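Local coordinates for threonine phosphate decarboxylase-like enzyme (Sulfurospirillum multivorans, PDB 6OUX), which catalyses the decarboxylation of L-serine O-phosphate to ethanolamine O-phosphate with pyridoxal phosphate, supplying a precursor for norcobamide biosynthesis, at residues Leu195-Ala200 / Asp231-Val236; Pro171-Leu176 / Val202-Ile207; Asn52-Glu57 / Lys300-Glu305; Phe211-Tyr216 / Lys244-Ala249. All blocks are in the same frame, centred on the assembly; numbering follows the deposited sequence.

Contact 1: residues Leu195-Ala200 / Asp231-Val236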
loop_
_atom_site.group_PDB
_atom_site.type_symbol
_atom_site.label_atom_id
_atom_site.label_comp_id
_atom_site.label_asym_id
_atom_site.label_seq_id
_atom_site.Cartn_x
_atom_site.Cartn_y
_atom_site.Cartn_z
ATOM N N LEU A 195 26.751 20.644 8.125
ATOM C CA LEU A 195 25.435 20.808 8.768
ATOM C C LEU A 195 25.194 19.733 9.806
ATOM O O LEU A 195 24.851 20.042 10.976
ATOM C CB LEU A 195 24.324 20.851 7.716
ATOM C CG LEU A 195 22.852 20.953 8.173
ATOM C CD1 LEU A 195 21.995 21.570 7.074
ATOM C CD2 LEU A 195 22.245 19.605 8.630
ATOM N N LEU A 196 25.396 18.458 9.401
ATOM C CA LEU A 196 25.079 17.326 10.310
ATOM C C LEU A 196 26.018 17.223 11.520
ATOM O O LEU A 196 25.611 16.842 12.612
ATOM C CB LEU A 196 25.100 15.959 9.574
ATOM C CG LEU A 196 24.009 15.799 8.519
ATOM C CD1 LEU A 196 24.233 14.527 7.745
ATOM C CD2 LEU A 196 22.629 15.827 9.155
ATOM N N LYS A 197 27.257 17.575 11.340
ATOM C CA LYS A 197 28.130 17.659 12.499
ATOM C C LYS A 197 27.600 18.663 13.560
ATOM O O LYS A 197 27.537 18.339 14.758
ATOM C CB LYS A 197 29.530 18.045 12.080
ATOM C CG LYS A 197 30.227 16.924 11.359
ATOM C CD LYS A 197 31.603 17.371 10.870
ATOM C CE LYS A 197 32.599 16.209 10.898
ATOM N NZ LYS A 197 32.048 14.962 10.262
ATOM N N ARG A 198 27.245 19.845 13.092
ATOM C CA ARG A 198 26.711 20.922 13.952
ATOM C C ARG A 198 25.371 20.582 14.577
ATOM O O ARG A 198 25.046 21.084 15.684
ATOM C CB ARG A 198 26.616 22.210 13.142
ATOM C CG ARG A 198 26.033 23.415 13.833
ATOM C CD ARG A 198 26.416 24.723 13.139
ATOM N NE ARG A 198 25.822 25.853 13.832
ATOM C CZ ARG A 198 25.798 27.112 13.384
ATOM N NH1 ARG A 198 26.348 27.453 12.208
ATOM N NH2 ARG A 198 25.158 28.019 14.100
ATOM N N LEU A 199 24.554 19.791 13.880
ATOM C CA LEU A 199 23.231 19.407 14.405
ATOM C C LEU A 199 23.157 18.054 15.062
ATOM O O LEU A 199 22.086 17.458 15.168
ATOM C CB LEU A 199 22.189 19.545 13.309
ATOM C CG LEU A 199 22.092 20.984 12.769
ATOM C CD1 LEU A 199 20.964 21.052 11.750
ATOM C CD2 LEU A 199 21.817 22.035 13.859
ATOM N N ALA A 200 24.294 17.576 15.544
ATOM C CA ALA A 200 24.397 16.317 16.284
ATOM C C ALA A 200 23.494 16.199 17.481
ATOM O O ALA A 200 23.174 15.065 17.869
ATOM C CB ALA A 200 25.848 16.027 16.711
ATOM N N ASP A 231 25.449 6.229 7.748
ATOM C CA ASP A 231 26.474 5.458 8.444
ATOM C C ASP A 231 27.291 6.244 9.485
ATOM O O ASP A 231 27.715 5.656 10.508
ATOM C CB ASP A 231 27.430 4.784 7.489
ATOM C CG ASP A 231 26.814 3.655 6.729
ATOM O OD1 ASP A 231 25.722 3.097 7.083
ATOM O OD2 ASP A 231 27.477 3.359 5.724
ATOM N N MET A 232 27.464 7.554 9.240
ATOM C CA MET A 232 28.328 8.384 10.032
ATOM C C MET A 232 27.603 9.074 11.201
ATOM O O MET A 232 28.206 9.289 12.229
ATOM C CB MET A 232 29.037 9.434 9.130
ATOM C CG MET A 232 30.066 10.338 9.864
ATOM S SD MET A 232 31.067 11.346 8.738
ATOM C CE MET A 232 31.747 10.101 7.695
ATOM N N TYR A 233 26.319 9.417 11.050
ATOM C CA TYR A 233 25.611 10.286 11.977
ATOM C C TYR A 233 24.454 9.536 12.624
ATOM O O TYR A 233 23.456 9.256 11.976
ATOM C CB TYR A 233 25.135 11.526 11.267
ATOM C CG TYR A 233 26.256 12.328 10.664
ATOM C CD1 TYR A 233 27.145 13.055 11.479
ATOM C CD2 TYR A 233 26.514 12.283 9.285
ATOM C CE1 TYR A 233 28.186 13.740 10.934
ATOM C CE2 TYR A 233 27.571 12.944 8.758
ATOM C CZ TYR A 233 28.380 13.691 9.577
ATOM O OH TYR A 233 29.415 14.351 8.988
ATOM N N PRO A 234 24.545 9.215 13.929
ATOM C CA PRO A 234 23.519 8.355 14.549
ATOM C C PRO A 234 22.111 8.948 14.684
ATOM O O PRO A 234 21.185 8.213 14.981
ATOM C CB PRO A 234 24.097 8.070 15.955
ATOM C CG PRO A 234 25.014 9.188 16.204
ATOM C CD PRO A 234 25.611 9.540 14.871
ATOM N N ASN A 235 21.948 10.242 14.418
ATOM C CA ASN A 235 20.632 10.856 14.432
ATOM C C ASN A 235 19.968 10.961 13.039
ATOM O O ASN A 235 18.894 11.530 12.938
ATOM C CB ASN A 235 20.639 12.240 15.082
ATOM C CG ASN A 235 21.456 13.228 14.336
ATOM O OD1 ASN A 235 22.282 12.859 13.476
ATOM N ND2 ASN A 235 21.369 14.475 14.752
ATOM N N VAL A 236 20.626 10.469 11.996
ATOM C CA VAL A 236 20.080 10.537 10.658
ATOM C C VAL A 236 19.107 9.398 10.330
ATOM O O VAL A 236 19.406 8.205 10.535
ATOM C CB VAL A 236 21.203 10.674 9.635
ATOM C CG1 VAL A 236 20.736 10.442 8.183
ATOM C CG2 VAL A 236 21.802 12.069 9.768
HETATM O O HOH W 1 24.161 14.724 13.160
#
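Leu196 lays its side chain over one face of the Tyr233 ring and can be followed atom by atom. Its CB sits above the ring centre, 3.8 Å from the centroid and almost on the normal, a CH-pi contact. From there the chain forks: CD1 drops over the rim to 3.6 Å from Tyr233 CD2, and CD2 turns the other way to meet Val236 CG2 at 3.9 Å. The opposite face of the phenol is taken by its own neighbour, Met232, through CG.

Lys197 comes in at the ring's edge rather than over a face. Its CG lies near the ring plane, 3.8 Å from Tyr233 CE1, and the chain then bends at chi3 and chi4 (147° and 48°), bringing NZ round to donate to Tyr233 OH at 3.0 Å. That hydroxyl is also hydrogen-bonded to His193, one turn back along the same helix, so two bonds fix the phenol tip.

Past the ring, a water donates to both Leu196 O and Asn235 OD1, the latter at 2.7 Å, and so ties the helix end to the turn. Asn235 ND2 has its main partner in Val202 O and reaches Leu199 O at 3.1 Å by a weak, bent bond. The segment 233-236 is a type I beta turn closed by Val236 N to Tyr233 O. The contact joins the C-terminal end of helix 189-198 to the turn leading into strand 236-241, far from the centre of the chain, beside the seven-stranded sheet of a PLP-dependent aminotransferase-like fold.

Contact 2: residues Pro171-Leu176 / Val202-Ile207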
loop_
_atom_site.group_PDB
_atom_site.type_symbol
_atom_site.label_atom_id
_atom_site.label_comp_id
_atom_site.label_asym_id
_atom_site.label_seq_id
_atom_site.Cartn_x
_atom_site.Cartn_y
_atom_site.Cartn_z
ATOM N N PRO A 171 14.107 22.009 17.941
ATOM C CA PRO A 171 13.154 21.008 17.560
ATOM C C PRO A 171 13.687 19.627 17.904
ATOM O O PRO A 171 14.878 19.407 17.917
ATOM C CB PRO A 171 13.061 21.195 16.039
ATOM C CG PRO A 171 14.440 21.542 15.657
ATOM C CD PRO A 171 14.982 22.388 16.822
ATOM N N ASP A 172 12.819 18.669 18.189
ATOM C CA ASP A 172 13.325 17.346 18.341
ATOM C C ASP A 172 13.515 16.630 16.979
ATOM O O ASP A 172 14.200 15.595 16.912
ATOM C CB ASP A 172 12.430 16.497 19.233
ATOM C CG ASP A 172 11.009 16.419 18.740
ATOM O OD1 ASP A 172 10.727 15.649 17.792
ATOM O OD2 ASP A 172 10.140 17.126 19.318
ATOM N N THR A 173 12.833 17.112 15.932
ATOM C CA THR A 173 12.818 16.441 14.604
ATOM C C THR A 173 12.951 17.528 13.541
ATOM O O THR A 173 12.330 18.618 13.635
ATOM C CB THR A 173 11.510 15.678 14.393
ATOM O OG1 THR A 173 11.308 14.771 15.491
ATOM C CG2 THR A 173 11.487 14.852 13.039
ATOM N N VAL A 174 13.815 17.278 12.578
ATOM C CA VAL A 174 13.932 18.130 11.406
ATOM C C VAL A 174 13.669 17.287 10.127
ATOM O O VAL A 174 13.963 16.080 10.119
ATOM C CB VAL A 174 15.363 18.677 11.440
ATOM C CG1 VAL A 174 15.903 19.066 10.121
ATOM C CG2 VAL A 174 15.482 19.769 12.536
ATOM N N VAL A 175 13.041 17.907 9.120
ATOM C CA VAL A 175 12.880 17.293 7.741
ATOM C C VAL A 175 13.620 18.118 6.684
ATOM O O VAL A 175 13.374 19.303 6.564
ATOM C CB VAL A 175 11.438 17.178 7.326
ATOM C CG1 VAL A 175 11.286 16.459 5.956
ATOM C CG2 VAL A 175 10.625 16.473 8.386
ATOM N N LEU A 176 14.596 17.494 5.996
ATOM C CA LEU A 176 15.305 18.100 4.900
ATOM C C LEU A 176 14.980 17.249 3.644
ATOM O O LEU A 176 14.871 16.008 3.681
ATOM C CB LEU A 176 16.810 18.146 5.131
ATOM C CG LEU A 176 17.335 18.887 6.385
ATOM C CD1 LEU A 176 18.830 18.755 6.574
ATOM C CD2 LEU A 176 16.988 20.364 6.293
ATOM N N VAL A 202 20.356 17.240 17.648
ATOM C CA VAL A 202 18.962 16.982 17.299
ATOM C C VAL A 202 18.673 15.443 17.348
ATOM O O VAL A 202 19.425 14.646 16.768
ATOM C CB VAL A 202 18.639 17.573 15.860
ATOM C CG1 VAL A 202 17.214 17.268 15.469
ATOM C CG2 VAL A 202 18.960 19.060 15.799
ATOM N N PRO A 203 17.542 15.023 17.962
ATOM C CA PRO A 203 17.206 13.634 18.018
ATOM C C PRO A 203 17.033 12.925 16.631
ATOM O O PRO A 203 17.537 11.814 16.404
ATOM C CB PRO A 203 15.913 13.655 18.806
ATOM C CG PRO A 203 16.096 14.803 19.767
ATOM C CD PRO A 203 16.664 15.811 18.843
ATOM N N ARG A 204 16.363 13.584 15.698
ATOM C CA ARG A 204 16.004 12.968 14.414
ATOM C C ARG A 204 16.191 13.968 13.313
ATOM O O ARG A 204 15.535 15.015 13.332
ATOM C CB ARG A 204 14.516 12.496 14.431
ATOM C CG ARG A 204 14.251 11.229 15.275
ATOM C CD ARG A 204 12.770 11.066 15.516
ATOM N NE ARG A 204 12.344 12.080 16.443
ATOM C CZ ARG A 204 12.508 11.979 17.774
ATOM N NH1 ARG A 204 13.069 10.904 18.327
ATOM N NH2 ARG A 204 12.120 12.963 18.571
ATOM N N ILE A 205 17.070 13.641 12.353
ATOM C CA ILE A 205 17.252 14.442 11.182
ATOM C C ILE A 205 16.874 13.534 10.011
ATOM O O ILE A 205 17.631 12.593 9.680
ATOM C CB ILE A 205 18.711 14.965 11.028
ATOM C CG1 ILE A 205 19.062 15.859 12.239
ATOM C CG2 ILE A 205 18.805 15.672 9.680
ATOM C CD1 ILE A 205 20.452 16.409 12.213
ATOM N N ILE A 206 15.692 13.809 9.462
ATOM C CA ILE A 206 15.084 13.043 8.399
ATOM C C ILE A 206 15.469 13.667 7.105
ATOM O O ILE A 206 15.267 14.874 6.909
ATOM C CB ILE A 206 13.549 13.059 8.472
ATOM C CG1 ILE A 206 13.099 12.291 9.722
ATOM C CG2 ILE A 206 12.977 12.461 7.198
ATOM C CD1 ILE A 206 11.705 12.640 10.160
ATOM N N ILE A 207 16.083 12.879 6.232
ATOM C CA ILE A 207 16.539 13.405 4.943
ATOM C C ILE A 207 15.867 12.599 3.860
ATOM O O ILE A 207 16.164 11.392 3.684
ATOM C CB ILE A 207 18.081 13.293 4.771
ATOM C CG1 ILE A 207 18.811 13.958 5.937
ATOM C CG2 ILE A 207 18.468 13.912 3.452
ATOM C CD1 ILE A 207 20.331 13.823 5.987
#
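Arg204 crosses Thr173 and Asp172 at a slant, the edge of its guanidinium meeting both. The segments carry the two strands of a beta-alpha-beta crossover: strands 173-177 and 204-208 lie parallel and adjacent in the mixed seven-stranded sheet, with helix 189-198 between them in sequence.

At the polar end, Arg204 NE donates to Thr173 OG1 at 3.0 Å, in the guanidinium plane and nearly straight at 169°, and Thr173 OG1 in turn lies close to Asp172 OD1 as a donor. The same OD1 takes Arg204 NH2 at 3.1 Å in a salt bridge; this donor stands well above the carboxylate plane, the two flat groups being turned 58° apart. The bend at chi3 of Arg204 (-71°) swings the guanidinium round to meet these acceptors. Asp172 OD2 accepts from the backbone N of Gln122 and of Lys123, at the start of the neighbouring strand 123-128, so the carboxylate is gripped at both oxygens.

Further along, the backbones zip up as a regular parallel ladder: Val174 N to Arg204 O, Ile206 N to Val174 O, and Leu176 N to Ile206 O, each 2.9 Å long. Val174, Leu176, Ile205 and Ile207 share one face of the sheet, where helices 159-169 and 189-198 pack. Thr173, Val175, Arg204 and Ile206 point to the other face. Before the strand, Asp172 O touches the Pro203 ring, at 3.1 Å from CD. On the Thr173 face, the methyl CG2 of Thr173 meets Ile206 CD1 at 3.6 Å.

Contact 3: residues Asn52-Glu57 / Lys300-Glu305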
loop_
_atom_site.group_PDB
_atom_site.type_symbol
_atom_site.label_atom_id
_atom_site.label_comp_id
_atom_site.label_asym_id
_atom_site.label_seq_id
_atom_site.Cartn_x
_atom_site.Cartn_y
_atom_site.Cartn_z
ATOM N N ASN A 52 11.417 9.046 -14.464
ATOM C CA ASN A 52 12.446 9.051 -15.465
ATOM C C ASN A 52 11.874 8.123 -16.579
ATOM O O ASN A 52 11.828 6.920 -16.399
ATOM C CB ASN A 52 13.796 8.548 -14.879
ATOM C CG ASN A 52 14.873 8.312 -15.962
ATOM O OD1 ASN A 52 14.611 8.387 -17.189
ATOM N ND2 ASN A 52 16.040 7.983 -15.539
ATOM N N PRO A 53 11.460 8.685 -17.705
ATOM C CA PRO A 53 10.846 7.862 -18.732
ATOM C C PRO A 53 11.815 6.837 -19.345
ATOM O O PRO A 53 11.369 5.735 -19.744
ATOM C CB PRO A 53 10.289 8.875 -19.747
ATOM C CG PRO A 53 11.014 10.158 -19.476
ATOM C CD PRO A 53 11.516 10.123 -18.072
ATOM N N TYR A 54 13.107 7.104 -19.309
ATOM C CA TYR A 54 14.091 6.097 -19.734
ATOM C C TYR A 54 14.220 4.903 -18.771
ATOM O O TYR A 54 14.360 3.754 -19.180
ATOM C CB TYR A 54 15.447 6.742 -20.000
ATOM C CG TYR A 54 15.413 7.898 -20.994
ATOM C CD1 TYR A 54 15.335 7.681 -22.368
ATOM C CD2 TYR A 54 15.470 9.196 -20.562
ATOM C CE1 TYR A 54 15.327 8.740 -23.278
ATOM C CE2 TYR A 54 15.495 10.268 -21.449
ATOM C CZ TYR A 54 15.401 10.058 -22.815
ATOM O OH TYR A 54 15.425 11.167 -23.693
ATOM N N ALA A 55 14.104 5.134 -17.468
ATOM C CA ALA A 55 14.076 3.993 -16.571
ATOM C C ALA A 55 12.740 3.268 -16.632
ATOM O O ALA A 55 12.682 2.085 -16.400
ATOM C CB ALA A 55 14.321 4.432 -15.150
ATOM N N SER A 56 11.672 4.029 -16.776
ATOM C CA SER A 56 10.359 3.456 -16.811
ATOM C C SER A 56 10.251 2.434 -18.005
ATOM O O SER A 56 9.842 1.309 -17.806
ATOM C CB SER A 56 9.384 4.634 -16.919
ATOM O OG SER A 56 8.132 4.105 -17.126
ATOM N N GLU A 57 10.729 2.823 -19.188
ATOM C CA GLU A 57 10.760 1.974 -20.401
ATOM C C GLU A 57 11.616 0.759 -20.136
ATOM O O GLU A 57 11.200 -0.331 -20.463
ATOM C CB GLU A 57 11.302 2.702 -21.669
ATOM C CG GLU A 57 10.518 3.940 -22.076
ATOM C CD GLU A 57 10.693 4.415 -23.514
ATOM O OE1 GLU A 57 11.578 3.907 -24.255
ATOM O OE2 GLU A 57 9.937 5.341 -23.905
ATOM N N LYS A 300 21.949 8.216 -16.187
ATOM C CA LYS A 300 22.851 9.161 -16.814
ATOM C C LYS A 300 22.318 9.789 -18.085
ATOM O O LYS A 300 22.495 10.978 -18.285
ATOM C CB LYS A 300 24.236 8.581 -17.099
ATOM C CG LYS A 300 25.016 8.228 -15.867
ATOM C CD LYS A 300 26.506 8.024 -16.170
ATOM C CE LYS A 300 26.906 6.588 -16.285
ATOM N NZ LYS A 300 27.847 6.119 -15.227
ATOM N N GLN A 301 21.608 9.001 -18.891
ATOM C CA GLN A 301 20.943 9.510 -20.063
ATOM C C GLN A 301 19.916 10.553 -19.710
ATOM O O GLN A 301 19.821 11.614 -20.375
ATOM C CB GLN A 301 20.296 8.322 -20.793
ATOM C CG GLN A 301 19.428 8.599 -21.987
ATOM C CD GLN A 301 18.854 7.310 -22.562
ATOM O OE1 GLN A 301 18.610 6.326 -21.829
ATOM N NE2 GLN A 301 18.604 7.313 -23.836
ATOM N N TYR A 302 19.108 10.258 -18.690
ATOM C CA TYR A 302 18.125 11.207 -18.203
ATOM C C TYR A 302 18.754 12.509 -17.627
ATOM O O TYR A 302 18.254 13.603 -17.895
ATOM C CB TYR A 302 17.195 10.578 -17.172
ATOM C CG TYR A 302 16.041 11.487 -16.813
ATOM C CD1 TYR A 302 15.031 11.782 -17.676
ATOM C CD2 TYR A 302 16.015 12.104 -15.588
ATOM C CE1 TYR A 302 13.990 12.643 -17.327
ATOM C CE2 TYR A 302 14.987 12.964 -15.230
ATOM C CZ TYR A 302 13.958 13.192 -16.085
ATOM O OH TYR A 302 12.983 14.062 -15.657
ATOM N N ILE A 303 19.804 12.411 -16.839
ATOM C CA ILE A 303 20.470 13.625 -16.378
ATOM C C ILE A 303 20.987 14.458 -17.570
ATOM O O ILE A 303 20.850 15.729 -17.578
ATOM C CB ILE A 303 21.638 13.288 -15.460
ATOM C CG1 ILE A 303 21.132 12.701 -14.158
ATOM C CG2 ILE A 303 22.589 14.458 -15.223
ATOM C CD1 ILE A 303 22.239 12.119 -13.310
ATOM N N LYS A 304 21.536 13.789 -18.584
ATOM C CA LYS A 304 22.051 14.521 -19.757
ATOM C C LYS A 304 20.919 15.214 -20.471
ATOM O O LYS A 304 21.044 16.381 -20.848
ATOM C CB LYS A 304 22.884 13.659 -20.703
ATOM C CG LYS A 304 24.235 13.274 -20.101
ATOM C CD LYS A 304 25.031 12.333 -21.014
ATOM C CE LYS A 304 26.145 11.679 -20.188
ATOM N NZ LYS A 304 26.746 10.510 -20.864
ATOM N N GLU A 305 19.761 14.559 -20.581
ATOM C CA GLU A 305 18.666 15.229 -21.165
ATOM C C GLU A 305 18.130 16.409 -20.317
ATOM O O GLU A 305 17.759 17.409 -20.918
ATOM C CB GLU A 305 17.557 14.215 -21.520
ATOM C CG GLU A 305 16.297 14.744 -22.132
ATOM C CD GLU A 305 16.500 15.725 -23.287
ATOM O OE1 GLU A 305 17.457 15.469 -24.079
ATOM O OE2 GLU A 305 15.698 16.744 -23.376
#
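The first turn of helix 53-68 packs against helix 289-314 with the two helices running roughly antiparallel, their short axes 9.6 Å apart at closest approach and inclined at 153°. Asn52 is the N-cap of the first helix: OD1 accepts weak bonds from Tyr54 N and Ala55 N, while ND2 is hydrogen-bonded to Ala298 O of the second. Thus held, the Asn52 amide lies over the CB end of Tyr302, its plane 29° from that of the ring, with ND2 3.3 Å from Tyr302 CB. Pro53 CD reaches Tyr302 CE1 at 3.6 Å.

Tyr54 meets two neighbouring residues of helix 289-314, one over a face and one at an edge. The amide of Gln301 stacks on one face of its ring, planes 19° apart, with Gln301 CD 3.5 Å from Tyr54 CD1. Gln301 has CG anti to the backbone N and is extended beyond it, which carries the amide across the ring. At the ring edge Tyr54 CD2 meets Tyr302 CD1 at 3.9 Å, and the hydroxyl is hydrogen-bonded to Arg375 N. Replacing Tyr54 with an alanine would probably open a gap between the helices, leaving the Gln301 amide free to turn and Arg375 N without its partner. Tyr302 OH bonds to Gly372 O. Beyond the ring, Tyr54 OH comes to 4.0 Å from Glu305 CG.

Contact 4: residues Phe211-Tyr216 / Lys244-Ala249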
loop_
_atom_site.group_PDB
_atom_site.type_symbol
_atom_site.label_atom_id
_atom_site.label_comp_id
_atom_site.label_asym_id
_atom_site.label_seq_id
_atom_site.Cartn_x
_atom_site.Cartn_y
_atom_site.Cartn_z
ATOM N N PHE A 211 15.036 12.445 -4.855
ATOM C CA PHE A 211 15.572 12.936 -6.159
ATOM C C PHE A 211 17.074 12.903 -6.372
ATOM O O PHE A 211 17.579 13.509 -7.351
ATOM C CB PHE A 211 15.016 14.368 -6.384
ATOM C CG PHE A 211 13.526 14.409 -6.256
ATOM C CD1 PHE A 211 12.749 13.748 -7.171
ATOM C CD2 PHE A 211 12.910 14.985 -5.165
ATOM C CE1 PHE A 211 11.376 13.725 -7.058
ATOM C CE2 PHE A 211 11.544 14.920 -5.023
ATOM C CZ PHE A 211 10.777 14.311 -5.978
ATOM N N ILE A 212 17.823 12.260 -5.472
ATOM C CA ILE A 212 19.273 12.418 -5.453
ATOM C C ILE A 212 19.953 11.703 -6.652
ATOM O O ILE A 212 21.039 12.064 -7.054
ATOM C CB ILE A 212 19.911 11.942 -4.120
ATOM C CG1 ILE A 212 21.309 12.587 -3.933
ATOM C CG2 ILE A 212 19.932 10.426 -4.007
ATOM C CD1 ILE A 212 21.900 12.430 -2.564
ATOM N N HIS A 213 19.270 10.756 -7.245
ATOM C CA HIS A 213 19.786 10.045 -8.453
ATOM C C HIS A 213 19.905 10.998 -9.669
ATOM O O HIS A 213 20.578 10.683 -10.625
ATOM C CB HIS A 213 18.823 8.908 -8.860
ATOM C CG HIS A 213 19.074 7.607 -8.206
ATOM N ND1 HIS A 213 19.708 7.467 -6.982
ATOM C CD2 HIS A 213 18.688 6.360 -8.580
ATOM C CE1 HIS A 213 19.711 6.188 -6.650
ATOM N NE2 HIS A 213 19.122 5.500 -7.611
ATOM N N PHE A 214 19.249 12.149 -9.637
ATOM C CA PHE A 214 19.303 13.178 -10.680
ATOM C C PHE A 214 20.349 14.223 -10.459
ATOM O O PHE A 214 20.618 14.971 -11.381
ATOM C CB PHE A 214 17.912 13.803 -10.897
ATOM C CG PHE A 214 16.850 12.762 -11.051
ATOM C CD1 PHE A 214 16.910 11.870 -12.122
ATOM C CD2 PHE A 214 15.897 12.569 -10.094
ATOM C CE1 PHE A 214 15.982 10.857 -12.234
ATOM C CE2 PHE A 214 14.944 11.555 -10.211
ATOM C CZ PHE A 214 15.012 10.689 -11.269
ATOM N N ALA A 215 21.021 14.210 -9.315
ATOM C CA ALA A 215 22.053 15.222 -9.011
ATOM C C ALA A 215 23.450 14.686 -9.357
ATOM O O ALA A 215 23.694 13.456 -9.537
ATOM C CB ALA A 215 21.993 15.635 -7.536
ATOM N N TYR A 216 24.386 15.608 -9.457
ATOM C CA TYR A 216 25.748 15.175 -9.733
ATOM C C TYR A 216 26.713 16.171 -9.135
ATOM O O TYR A 216 26.392 17.339 -9.072
ATOM C CB TYR A 216 25.976 14.966 -11.258
ATOM C CG TYR A 216 25.719 16.170 -12.108
ATOM C CD1 TYR A 216 24.438 16.448 -12.561
ATOM C CD2 TYR A 216 26.726 17.085 -12.399
ATOM C CE1 TYR A 216 24.159 17.571 -13.282
ATOM C CE2 TYR A 216 26.459 18.229 -13.167
ATOM C CZ TYR A 216 25.168 18.461 -13.595
ATOM O OH TYR A 216 24.857 19.557 -14.326
ATOM N N LYS A 244 9.982 7.420 -8.134
ATOM C CA LYS A 244 10.254 8.584 -8.961
ATOM C C LYS A 244 11.570 8.557 -9.749
ATOM O O LYS A 244 11.841 9.486 -10.540
ATOM C CB LYS A 244 10.153 9.837 -8.114
ATOM C CG LYS A 244 8.751 9.984 -7.540
ATOM C CD LYS A 244 8.707 10.958 -6.387
ATOM C CE LYS A 244 7.384 10.822 -5.660
ATOM N NZ LYS A 244 7.057 12.111 -4.995
ATOM N N ASP A 245 12.387 7.523 -9.530
ATOM C CA ASP A 245 13.644 7.363 -10.276
ATOM C C ASP A 245 13.644 6.041 -11.050
ATOM O O ASP A 245 13.732 6.047 -12.282
ATOM C CB ASP A 245 14.890 7.601 -9.382
ATOM C CG ASP A 245 14.950 6.710 -8.129
ATOM O OD1 ASP A 245 14.102 5.825 -7.909
ATOM O OD2 ASP A 245 15.877 6.909 -7.335
ATOM N N PHE A 246 13.508 4.907 -10.358
ATOM C CA PHE A 246 13.343 3.609 -11.064
ATOM C C PHE A 246 11.997 3.582 -11.812
ATOM O O PHE A 246 11.748 2.655 -12.570
ATOM C CB PHE A 246 13.473 2.401 -10.133
ATOM C CG PHE A 246 14.825 2.280 -9.459
ATOM C CD1 PHE A 246 15.908 1.688 -10.120
ATOM C CD2 PHE A 246 15.026 2.743 -8.152
ATOM C CE1 PHE A 246 17.148 1.573 -9.493
ATOM C CE2 PHE A 246 16.256 2.616 -7.528
ATOM C CZ PHE A 246 17.320 2.034 -8.196
ATOM N N GLY A 247 11.152 4.600 -11.556
ATOM C CA GLY A 247 10.145 5.085 -12.503
ATOM C C GLY A 247 9.162 4.012 -12.811
ATOM O O GLY A 247 9.455 3.158 -13.635
ATOM N N ILE A 248 7.992 4.071 -12.192
ATOM C CA ILE A 248 7.044 2.957 -12.208
ATOM C C ILE A 248 5.819 3.404 -11.448
ATOM O O ILE A 248 5.653 3.078 -10.278
ATOM C CB ILE A 248 7.641 1.680 -11.562
ATOM C CG1 ILE A 248 8.702 1.076 -12.465
ATOM C CG2 ILE A 248 6.576 0.610 -11.382
ATOM C CD1 ILE A 248 9.565 0.067 -11.740
ATOM N N ALA A 249 4.969 4.134 -12.163
ATOM C CA ALA A 249 3.849 4.886 -11.598
ATOM C C ALA A 249 2.937 4.081 -10.685
ATOM O O ALA A 249 2.796 4.411 -9.506
ATOM C CB ALA A 249 3.023 5.512 -12.732
#
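A carboxylate oxygen parked on the face of an imidazole is the oddity here: Asp245 OD2 lies 3.1 Å above the His213 ring plane, displaced toward the rim. The carboxylate is secured on its own side. OD2 forms a salt bridge with Lys240, and OD1 accepts from Phe246 N at 2.7 Å. Asp245 has chi1 at 56°, placing CG between its backbone N and carbonyl carbon, and this folds OD1 back to that amide.

The His213 ring turns its edge toward the face of Phe246, an offset edge-to-face pair with centroids 5.6 Å apart and planes at 73°. An alanine at His213 would remove both contacts, and is likely to open a gap against the Phe246 ring and leave Asp245 OD2 without its imidazole cover.

Both segments lie in the connections that follow strands 204-208 and 236-241 of the central sheet, the first with a short 3-10 turn, in a fold probably of the class II aminotransferase family. The side chain of Phe211 is about 4 Å from that of Asn181, a residue that binds O-phospho-L-serine, so this packing borders the substrate site. Lys244 stands in the Ser-x-Ser-Lys pattern in which relatives carry the lysine that holds pyridoxal phosphate; it is probably the equivalent residue.

The extended chain of Lys244 passes Phe211, with Lys244 CD 3.9 Å from Phe211 CE1. Phe214 pushes its ring end between backbone and side chain: its edge faces Lys244 O, 3.5 Å from CZ, and the same CZ is 3.6 Å from Asp245 CB. The Phe214 ring also meets that of Tyr302.

Contacts 1 and 2 are neighbours, their centres about 10 Å apart, and share the beta-alpha-beta unit 173-177, 189-198, 204-208; Asn235 O meets Ile205 N where strand 236-241 joins the same sheet. Contacts 3 and 4 form a second pair, centres about 9 Å apart, where Ala55 lies against Asp245. The pairs are well separated: the centres of contacts 2 and 3 stand about 32 Å apart, on opposite sides of the chain's centre. Contact 3, between residues 52-57 and 300-305, encloses all the others along the chain, while contact 2 closes just before contact 4 opens. Strands 204-208 and 236-241 both start near contacts 1 and 2 and lead into the loops of contact 4, which border the substrate site.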